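Local coordinates for germination protein YpeB (Bacillus megaterium QM B1551, PDB 5BOI), which takes part in the germination of Bacillus spores, probably through its PepSY-containing C-terminal part acting as an inhibitory partner of a cortex-lytic enzyme, at residues A[49-52]-A[53-56]. Numbering follows the deposited sequence.
Sequences ITDP and KTNQ
Asp51 turns its carboxylate onto the backbone of Lys53, and a single acidic side chain thereby illustrates how an aspartate can shape the bend that follows it. OD1 of Asp51 accepts a hydrogen bond from the amide N of Lys53 at 2.8 Å, a side-chain oxygen accepting from the amide two residues on, which is the definition of an Asx turn. The bond is bent (131° at the hydrogen), and the amide meets OD1 from well above the carboxylate plane. With CG of Asp51 anti to the backbone N (chi1 -172°), the carboxylate lies on the side of its own carbonyl carbon, where OD1 comes within range of the Lys53 amide. Pro52, which has no amide hydrogen to offer, occupies the middle of this turn.

The other carboxylate oxygen serves Thr54: OG1 of Thr54 donates a weak hydrogen bond to OD2 of Asp51 across 3.5 Å. Thr54 OG1 also accepts a weak bond from the amide N of Gln56, 3.4 Å away, giving a loose relay from carboxylate to the returning backbone. All this takes place at the exposed end of a beta hairpin, where antiparallel strands 44-50 and 57-63 of the PepSY-family region are joined; deeper in, Ile49 pairs with Thr58 through the backbone. Replacing Asp51 by alanine is likely to leave the Lys53 amide and the Thr54 hydroxyl without these acceptors, setting the loop freer to move.

Main-chain bonding closes the loop: the N of Asp51 donates to the O of Gln56 over 3.0 Å, nearly straight at 165°. A CA-H...O contact from CA of Asn55 to the O of Asp51, 3.5 Å long, adds to it.

NZ of Lys53, at the end of an extended chain, stays 6.2 Å from OD1 of Asp51, so any attraction between the opposite charges would act at a distance.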
ATOM      1  N   ILE A  49     -18.366  10.534   6.507  1.00 52.97           N
ATOM      2  CA  ILE A  49     -19.550   9.719   6.278  1.00 51.66           C
ATOM      3  C   ILE A  49     -20.045   9.101   7.586  1.00 60.20           C
ATOM      4  O   ILE A  49     -19.289   8.450   8.300  1.00 62.67           O
ATOM      5  CB  ILE A  49     -19.264   8.608   5.257  1.00 56.28           C
ATOM      6  CG1 ILE A  49     -18.809   9.217   3.931  1.00 61.83           C
ATOM      7  CG2 ILE A  49     -20.489   7.737   5.054  1.00 60.21           C
ATOM      8  CD1 ILE A  49     -17.439   8.760   3.490  1.00 64.21           C
ATOM      9  N   THR A  50     -21.320   9.308   7.898  1.00 63.09           N
ATOM     10  CA  THR A  50     -21.863   8.842   9.166  1.00 57.15           C
ATOM     11  C   THR A  50     -22.928   7.765   8.963  1.00 57.54           C
ATOM     12  O   THR A  50     -23.885   7.965   8.221  1.00 60.00           O
ATOM     13  CB  THR A  50     -22.482  10.007   9.970  1.00 69.70           C
ATOM     14  OG1 THR A  50     -23.454  10.680   9.160  1.00 79.74           O
ATOM     15  CG2 THR A  50     -21.414  11.007  10.374  1.00 63.72           C
ATOM     16  N   ASP A  51     -22.743   6.619   9.608  1.00 63.44           N
ATOM     17  CA  ASP A  51     -23.799   5.621   9.708  1.00 78.13           C
ATOM     18  C   ASP A  51     -24.917   6.241  10.549  1.00 88.97           C
ATOM     19  O   ASP A  51     -24.636   6.935  11.526  1.00 88.13           O
ATOM     20  CB  ASP A  51     -23.255   4.331  10.345  1.00 80.93           C
ATOM     21  CG  ASP A  51     -24.241   3.168  10.300  1.00 87.91           C
ATOM     22  OD1 ASP A  51     -25.444   3.377  10.054  1.00 89.42           O
ATOM     23  OD2 ASP A  51     -23.803   2.022  10.531  1.00 89.80           O
ATOM     24  N   PRO A  52     -26.184   6.055  10.143  1.00 97.50           N
ATOM     25  CA  PRO A  52     -27.269   6.440  11.051  1.00107.33           C
ATOM     26  C   PRO A  52     -27.552   5.384  12.127  1.00112.50           C
ATOM     27  O   PRO A  52     -27.825   5.757  13.269  1.00120.43           O
ATOM     28  CB  PRO A  52     -28.472   6.605  10.116  1.00104.89           C
ATOM     29  CG  PRO A  52     -28.152   5.761   8.938  1.00100.60           C
ATOM     30  CD  PRO A  52     -26.665   5.851   8.766  1.00 98.75           C
ATOM     31  N   LYS A  53     -27.478   4.101  11.765  1.00106.69           N
ATOM     32  CA  LYS A  53     -27.779   2.995  12.683  1.00105.70           C
ATOM     33  C   LYS A  53     -26.947   3.068  13.961  1.00109.18           C
ATOM     34  O   LYS A  53     -27.476   3.296  15.050  1.00109.00           O
ATOM     35  CB  LYS A  53     -27.552   1.653  11.982  1.00 97.81           C
ATOM     36  CG  LYS A  53     -28.530   1.393  10.848  1.00 96.25           C
ATOM     37  CD  LYS A  53     -28.111   0.213   9.984  1.00 94.85           C
ATOM     38  CE  LYS A  53     -29.305  -0.367   9.239  1.00 98.55           C
ATOM     39  NZ  LYS A  53     -28.928  -1.538   8.399  1.00 96.29           N
ATOM     40  N   THR A  54     -25.647   2.849  13.825  1.00107.92           N
ATOM     41  CA  THR A  54     -24.703   3.280  14.842  1.00103.61           C
ATOM     42  C   THR A  54     -24.272   4.654  14.373  1.00 95.65           C
ATOM     43  O   THR A  54     -24.586   5.025  13.258  1.00108.85           O
ATOM     44  CB  THR A  54     -23.499   2.342  14.964  1.00 97.48           C
ATOM     45  OG1 THR A  54     -22.679   2.469  13.799  1.00 86.63           O
ATOM     46  CG2 THR A  54     -23.968   0.905  15.079  1.00 98.49           C
ATOM     47  N   ASN A  55     -23.566   5.422  15.189  1.00 68.15           N
ATOM     48  CA  ASN A  55     -23.043   6.689  14.686  1.00 71.15           C
ATOM     49  C   ASN A  55     -21.541   6.596  14.407  1.00 70.70           C
ATOM     50  O   ASN A  55     -20.772   7.509  14.715  1.00 65.65           O
ATOM     51  CB  ASN A  55     -23.352   7.824  15.659  1.00 73.04           C
ATOM     52  CG  ASN A  55     -24.772   8.339  15.513  1.00 88.70           C
ATOM     53  OD1 ASN A  55     -25.494   7.952  14.589  1.00 94.68           O
ATOM     54  ND2 ASN A  55     -25.180   9.222  16.420  1.00 96.26           N
ATOM     55  N   GLN A  56     -21.144   5.463  13.835  1.00 70.57           N
ATOM     56  CA  GLN A  56     -19.790   5.253  13.342  1.00 65.97           C
ATOM     57  C   GLN A  56     -19.457   6.231  12.219  1.00 65.38           C
ATOM     58  O   GLN A  56     -20.243   6.410  11.285  1.00 57.76           O
ATOM     59  CB  GLN A  56     -19.616   3.813  12.842  1.00 69.42           C
ATOM     60  CG  GLN A  56     -19.525   2.738  13.922  1.00 74.11           C
ATOM     61  CD  GLN A  56     -18.210   2.760  14.694  1.00 80.50           C
ATOM     62  OE1 GLN A  56     -17.359   3.627  14.482  1.00 77.76           O
ATOM     63  NE2 GLN A  56     -18.036   1.791  15.588  1.00 81.98           N
TER